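Putative acetyltransferase (Streptococcus mutans, PDB 4E2A) probably transfers an acyl group, most likely acetyl from acetyl-CoA, to a substrate that remains undefined here, in the manner of GNAT acetyltransferases. Local coordinates at residues R41-D46 / S94-I99; D124-Q129 / S157-V162. One frame throughout, in Å; residues are numbered along the deposited sequence.

Contact 1 of 2, residues R41-D46 / S94-I99; sequences RKVNQD and SETYFI
Arg41 and Phe98 form a hydrogen-bonded antiparallel pair where strand 38-42, an outermost strand of the mixed GNAT sheet, runs along strand 94-101. The Phe98 amide N reaches Arg41 O at 2.9 Å, and Arg41 N returns a longer bond to Phe98 O. One step on, Lys42 and Tyr97 make a non-hydrogen-bonded pair; Val43 N then gives a nearly straight bond (169°) to Thr96 O, keeping the chain against its neighbour just past the end of the strand.

Val43 supplies the apolar part. Val43 CG2, anti to the carbonyl carbon, sits over the centre of the Phe98 ring, 3.8 Å from its centroid and almost on the normal, a CH-pi contact. The same methyl also lies beside Thr96 CG2, while CG1, anti to the backbone N (chi1 180°), touches CE2 of the same ring. Leu50, Leu51 and Ile54 of helix 48-63 also pack on Phe98, so the ring lies between Val43 and helix 48-63.

On the side of Tyr97 the fit is partly polar. Lys42 lies alongside the tyrosine, both side chains pointing the same way, with Lys42 CG 3.5 Å from Tyr97 CE1. With CG anti to the carbonyl carbon (chi1 -58°) and the rest extended, Lys42 carries its NZ past the phenol to Glu95 OE2, a weak salt bridge of 3.4 Å. Phe149 meets the Tyr97 ring edge-to-face. Arg41 NH1 donates to Lys42 O and forms a salt bridge with Glu47 OE1, its stronger partner. The carboxylate of Glu95 is shared: while Lys42 approaches OE2, Tyr97 OH donates to Glu95 OE1 at 2.6 Å, arriving from above the carboxylate plane.

Contact 2 of 2, residues D124-Q129 / S157-V162; sequences DAFEIQ and SGLSWV
Asp124 O takes two backbone amides where strands 125-133 and 161-167 come together as the parallel pair of a beta-alpha-beta crossover through helix 142-157. Ser160 N lies 2.7 Å from Asp124 O, and Trp161 N adds a weak bond to that same Asp124 O at 3.3 Å. Phe126 N then bonds to Trp161 O at 2.8 Å. Two CA-H...O contacts supplement these bonds: Ala125 CA to Trp161 O, and Val162 CA to Phe126 O at 3.1 Å.

Apolar contacts lie mainly on the Phe126 and Val162 face. Phe126 has CG anti to the backbone N (chi1 -178°), and its CD2 meets Val162 CG2. Val162 CG2 also meets Ile128 CD1 at 3.5 Å. Leu159 CD1 comes to the edge of the Phe126 ring, close to the ring plane, and Ala154 of helix 142-157 packs against both Phe126 and Val162. On the other face, that of Ala125 and Trp161, Ala125 CB and Trp161 CB are 4.3 Å apart, and the indole makes a cation-pi contact with Lys203.

Where the chain leaves the helix, Ser157 forms an ST turn: Leu159 N donates to Ser157 OG at 3.1 Å, and the hydroxyl is also hydrogen-bonded to Ala154 O; Gly158 makes the bend with positive phi. The polar chemistry between the strands is thus backbone to backbone, holding them parallel, while the side chains add apolar packing that also reaches helix 142-157.

Overall arrangement
From the N terminus the chain lays down strand 38-42, then runs through helices 48-63, 69-79 and 82-90 before strand 94-101 comes back beside it, so contact 1 closes a mostly helical excursion. Strand 104-113 follows antiparallel to 94-101 and pairs in turn with 125-133. Contact 2 then closes the shorter crossover through helix 142-157, bringing 161-167 alongside 125-133. The two closures are in series, neither nested nor crossed. Their centres are about 18 Å apart and they do not touch, yet both belong to one sheet: contact 1 attaches its outermost N-terminal strand, and contact 2 pairs its middle strand with 161-167, beyond which 195-205 and 183-192 complete the sheet.

Contact 1 of 2, residues R41-D46 / S94-I99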
loop_
_atom_site.group_PDB
_atom_site.type_symbol
_atom_site.label_atom_id
_atom_site.label_comp_id
_atom_site.label_asym_id
_atom_site.label_seq_id
_atom_site.Cartn_x
_atom_site.Cartn_y
_atom_site.Cartn_z
ATOM N N ARG B 41 -27.690 1.050 -11.386
ATOM C CA ARG B 41 -27.946 -0.376 -11.231
ATOM C C ARG B 41 -26.635 -1.160 -11.293
ATOM O O ARG B 41 -25.609 -0.646 -11.755
ATOM C CB ARG B 41 -28.914 -0.881 -12.322
ATOM C CG ARG B 41 -28.378 -0.729 -13.748
ATOM C CD ARG B 41 -29.074 -1.648 -14.761
ATOM N NE ARG B 41 -28.715 -1.319 -16.143
ATOM C CZ ARG B 41 -27.620 -1.742 -16.770
ATOM N NH1 ARG B 41 -26.760 -2.530 -16.142
ATOM N NH2 ARG B 41 -27.385 -1.375 -18.028
ATOM N N LYS B 42 -26.688 -2.416 -10.860
ATOM C CA LYS B 42 -25.518 -3.274 -10.880
ATOM C C LYS B 42 -25.064 -3.503 -12.314
ATOM O O LYS B 42 -25.873 -3.492 -13.232
ATOM C CB LYS B 42 -25.801 -4.610 -10.178
ATOM C CG LYS B 42 -26.232 -4.432 -8.734
ATOM C CD LYS B 42 -26.475 -5.756 -8.026
ATOM C CE LYS B 42 -27.211 -5.536 -6.713
ATOM N NZ LYS B 42 -27.629 -6.819 -6.079
ATOM N N VAL B 43 -23.757 -3.691 -12.488
ATOM C CA VAL B 43 -23.185 -4.086 -13.756
ATOM C C VAL B 43 -23.681 -5.482 -14.103
ATOM O O VAL B 43 -23.642 -6.397 -13.276
ATOM C CB VAL B 43 -21.623 -4.107 -13.703
ATOM C CG1 VAL B 43 -21.053 -4.539 -15.056
ATOM C CG2 VAL B 43 -21.078 -2.744 -13.319
ATOM N N ASN B 44 -24.165 -5.636 -15.326
ATOM C CA ASN B 44 -24.601 -6.932 -15.814
ATOM C C ASN B 44 -23.405 -7.844 -16.078
ATOM O O ASN B 44 -22.306 -7.369 -16.402
ATOM C CB ASN B 44 -25.404 -6.745 -17.108
ATOM C CG ASN B 44 -26.904 -6.736 -16.873
ATOM O OD1 ASN B 44 -27.550 -7.782 -16.948
ATOM N ND2 ASN B 44 -27.467 -5.560 -16.596
ATOM N N GLN B 45 -23.617 -9.152 -15.959
ATOM C CA GLN B 45 -22.589 -10.128 -16.320
ATOM C C GLN B 45 -22.062 -9.887 -17.738
ATOM O O GLN B 45 -20.865 -9.988 -17.985
ATOM C CB GLN B 45 -23.110 -11.571 -16.183
ATOM C CG GLN B 45 -23.059 -12.145 -14.756
ATOM C CD GLN B 45 -21.640 -12.474 -14.286
ATOM O OE1 GLN B 45 -20.652 -12.043 -14.883
ATOM N NE2 GLN B 45 -21.541 -13.261 -13.223
ATOM N N ASP B 46 -22.953 -9.538 -18.661
ATOM C CA ASP B 46 -22.552 -9.314 -20.049
ATOM C C ASP B 46 -22.002 -7.905 -20.338
ATOM O O ASP B 46 -21.830 -7.521 -21.501
ATOM C CB ASP B 46 -23.703 -9.655 -21.001
ATOM C CG ASP B 46 -24.836 -8.649 -20.934
ATOM O OD1 ASP B 46 -24.958 -7.953 -19.903
ATOM O OD2 ASP B 46 -25.607 -8.554 -21.914
ATOM N N SER B 94 -19.137 -7.854 -2.394
ATOM C CA SER B 94 -18.844 -6.587 -3.059
ATOM C C SER B 94 -19.893 -6.300 -4.122
ATOM O O SER B 94 -20.468 -7.218 -4.699
ATOM C CB SER B 94 -17.449 -6.645 -3.706
ATOM O OG SER B 94 -17.176 -5.461 -4.441
ATOM N N GLU B 95 -20.156 -5.030 -4.394
ATOM C CA GLU B 95 -20.987 -4.737 -5.548
ATOM C C GLU B 95 -20.395 -3.653 -6.413
ATOM O O GLU B 95 -19.764 -2.719 -5.914
ATOM C CB GLU B 95 -22.419 -4.429 -5.145
ATOM C CG GLU B 95 -23.184 -5.688 -4.720
ATOM C CD GLU B 95 -24.450 -5.382 -3.947
ATOM O OE1 GLU B 95 -24.645 -4.201 -3.601
ATOM O OE2 GLU B 95 -25.241 -6.320 -3.691
ATOM N N THR B 96 -20.553 -3.812 -7.722
ATOM C CA THR B 96 -20.177 -2.750 -8.642
ATOM C C THR B 96 -21.409 -2.239 -9.402
ATOM O O THR B 96 -22.183 -3.034 -9.967
ATOM C CB THR B 96 -19.096 -3.214 -9.637
ATOM O OG1 THR B 96 -17.946 -3.675 -8.922
ATOM C CG2 THR B 96 -18.673 -2.070 -10.562
ATOM N N TYR B 97 -21.551 -0.915 -9.438
ATOM C CA TYR B 97 -22.694 -0.259 -10.083
ATOM C C TYR B 97 -22.257 0.655 -11.228
ATOM O O TYR B 97 -21.174 1.250 -11.179
ATOM C CB TYR B 97 -23.474 0.592 -9.069
ATOM C CG TYR B 97 -24.107 -0.199 -7.946
ATOM C CD1 TYR B 97 -25.405 -0.674 -8.058
ATOM C CD2 TYR B 97 -23.400 -0.468 -6.771
ATOM C CE1 TYR B 97 -25.983 -1.395 -7.059
ATOM C CE2 TYR B 97 -23.976 -1.206 -5.749
ATOM C CZ TYR B 97 -25.275 -1.661 -5.907
ATOM O OH TYR B 97 -25.887 -2.389 -4.925
ATOM N N PHE B 98 -23.113 0.764 -12.251
ATOM C CA PHE B 98 -23.025 1.828 -13.240
ATOM C C PHE B 98 -24.028 2.907 -12.857
ATOM O O PHE B 98 -25.108 2.616 -12.310
ATOM C CB PHE B 98 -23.426 1.350 -14.648
ATOM C CG PHE B 98 -22.360 0.562 -15.384
ATOM C CD1 PHE B 98 -21.024 0.852 -15.242
ATOM C CD2 PHE B 98 -22.721 -0.471 -16.233
ATOM C CE1 PHE B 98 -20.052 0.124 -15.935
ATOM C CE2 PHE B 98 -21.758 -1.218 -16.917
ATOM C CZ PHE B 98 -20.421 -0.913 -16.766
ATOM N N ILE B 99 -23.679 4.154 -13.143
ATOM C CA ILE B 99 -24.703 5.177 -13.260
ATOM C C ILE B 99 -24.805 5.496 -14.736
ATOM O O ILE B 99 -23.791 5.689 -15.421
ATOM C CB ILE B 99 -24.445 6.442 -12.419
ATOM C CG1 ILE B 99 -25.618 7.421 -12.574
ATOM C CG2 ILE B 99 -23.143 7.109 -12.806
ATOM C CD1 ILE B 99 -25.640 8.519 -11.519
#

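Contact 2 of 2, residues D124-Q129 / S157-V162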
loop_
_atom_site.group_PDB
_atom_site.type_symbol
_atom_site.label_atom_id
_atom_site.label_comp_id
_atom_site.label_asym_id
_atom_site.label_seq_id
_atom_site.Cartn_x
_atom_site.Cartn_y
_atom_site.Cartn_z
ATOM N N ASP B 124 -18.276 -4.815 11.515
ATOM C CA ASP B 124 -19.613 -4.549 10.998
ATOM C C ASP B 124 -19.630 -3.327 10.102
ATOM O O ASP B 124 -20.525 -2.468 10.241
ATOM C CB ASP B 124 -20.599 -4.315 12.144
ATOM C CG ASP B 124 -21.249 -5.586 12.614
ATOM O OD1 ASP B 124 -21.443 -5.735 13.843
ATOM O OD2 ASP B 124 -21.563 -6.434 11.751
ATOM N N ALA B 125 -18.653 -3.269 9.193
ATOM C CA ALA B 125 -18.409 -2.094 8.353
ATOM C C ALA B 125 -18.610 -2.344 6.850
ATOM O O ALA B 125 -18.549 -3.485 6.386
ATOM C CB ALA B 125 -17.019 -1.543 8.612
ATOM N N PHE B 126 -18.818 -1.239 6.123
ATOM C CA PHE B 126 -19.128 -1.179 4.693
ATOM C C PHE B 126 -18.199 -0.104 4.078
ATOM O O PHE B 126 -18.137 1.020 4.568
ATOM C CB PHE B 126 -20.612 -0.779 4.573
ATOM C CG PHE B 126 -21.162 -0.701 3.167
ATOM C CD1 PHE B 126 -22.105 -1.633 2.724
ATOM C CD2 PHE B 126 -20.835 0.347 2.332
ATOM C CE1 PHE B 126 -22.662 -1.557 1.451
ATOM C CE2 PHE B 126 -21.394 0.443 1.042
ATOM C CZ PHE B 126 -22.303 -0.510 0.604
ATOM N N GLU B 127 -17.494 -0.457 3.005
ATOM C CA GLU B 127 -16.462 0.388 2.414
ATOM C C GLU B 127 -16.900 0.955 1.065
ATOM O O GLU B 127 -17.394 0.232 0.222
ATOM C CB GLU B 127 -15.162 -0.417 2.212
ATOM C CG GLU B 127 -14.077 0.343 1.442
ATOM C CD GLU B 127 -12.862 -0.524 1.077
ATOM O OE1 GLU B 127 -12.897 -1.748 1.278
ATOM O OE2 GLU B 127 -11.866 0.029 0.577
ATOM N N ILE B 128 -16.729 2.254 0.869
ATOM C CA ILE B 128 -16.884 2.829 -0.465
ATOM C C ILE B 128 -15.476 2.930 -1.052
ATOM O O ILE B 128 -14.658 3.732 -0.585
ATOM C CB ILE B 128 -17.597 4.194 -0.429
ATOM C CG1 ILE B 128 -18.959 4.058 0.270
ATOM C CG2 ILE B 128 -17.788 4.728 -1.845
ATOM C CD1 ILE B 128 -19.534 5.411 0.765
ATOM N N GLN B 129 -15.185 2.070 -2.031
ATOM C CA GLN B 129 -13.814 1.883 -2.527
ATOM C C GLN B 129 -13.500 2.718 -3.771
ATOM O O GLN B 129 -12.442 3.354 -3.841
ATOM C CB GLN B 129 -13.535 0.392 -2.826
ATOM C CG GLN B 129 -12.074 0.100 -3.257
ATOM C CD GLN B 129 -11.901 -1.235 -3.994
ATOM O OE1 GLN B 129 -12.723 -2.146 -3.871
ATOM N NE2 GLN B 129 -10.818 -1.349 -4.764
ATOM N N SER B 157 -27.814 -1.966 4.399
ATOM C CA SER B 157 -27.006 -3.157 4.658
ATOM C C SER B 157 -27.174 -3.651 6.091
ATOM O O SER B 157 -26.911 -4.815 6.401
ATOM C CB SER B 157 -25.534 -2.865 4.418
ATOM O OG SER B 157 -25.002 -2.043 5.449
ATOM N N GLY B 158 -27.583 -2.744 6.969
ATOM C CA GLY B 158 -27.753 -3.069 8.369
ATOM C C GLY B 158 -26.443 -3.132 9.127
ATOM O O GLY B 158 -26.429 -3.503 10.292
ATOM N N LEU B 159 -25.338 -2.780 8.470
ATOM C CA LEU B 159 -24.043 -2.729 9.145
ATOM C C LEU B 159 -23.957 -1.469 10.020
ATOM O O LEU B 159 -24.866 -0.639 10.008
ATOM C CB LEU B 159 -22.898 -2.816 8.129
ATOM C CG LEU B 159 -22.926 -4.120 7.326
ATOM C CD1 LEU B 159 -22.017 -4.062 6.109
ATOM C CD2 LEU B 159 -22.562 -5.298 8.228
ATOM N N SER B 160 -22.883 -1.345 10.798
ATOM C CA SER B 160 -22.769 -0.259 11.764
ATOM C C SER B 160 -22.045 0.977 11.232
ATOM O O SER B 160 -22.330 2.081 11.671
ATOM C CB SER B 160 -22.114 -0.742 13.059
ATOM O OG SER B 160 -22.942 -1.699 13.698
ATOM N N TRP B 161 -21.131 0.783 10.278
ATOM C CA TRP B 161 -20.291 1.875 9.780
ATOM C C TRP B 161 -20.108 1.821 8.252
ATOM O O TRP B 161 -20.080 0.749 7.644
ATOM C CB TRP B 161 -18.912 1.880 10.477
ATOM C CG TRP B 161 -18.987 1.891 11.964
ATOM C CD1 TRP B 161 -18.909 0.815 12.795
ATOM C CD2 TRP B 161 -19.178 3.036 12.810
ATOM N NE1 TRP B 161 -19.034 1.216 14.109
ATOM C CE2 TRP B 161 -19.202 2.571 14.142
ATOM C CE3 TRP B 161 -19.332 4.404 12.563
ATOM C CZ2 TRP B 161 -19.376 3.432 15.228
ATOM C CZ3 TRP B 161 -19.506 5.257 13.655
ATOM C CH2 TRP B 161 -19.521 4.763 14.962
ATOM N N VAL B 162 -20.024 2.996 7.649
ATOM C CA VAL B 162 -19.544 3.124 6.280
ATOM C C VAL B 162 -18.280 3.969 6.375
ATOM O O VAL B 162 -18.224 4.941 7.135
ATOM C CB VAL B 162 -20.616 3.764 5.359
ATOM C CG1 VAL B 162 -21.023 5.129 5.873
ATOM C CG2 VAL B 162 -20.120 3.867 3.905
#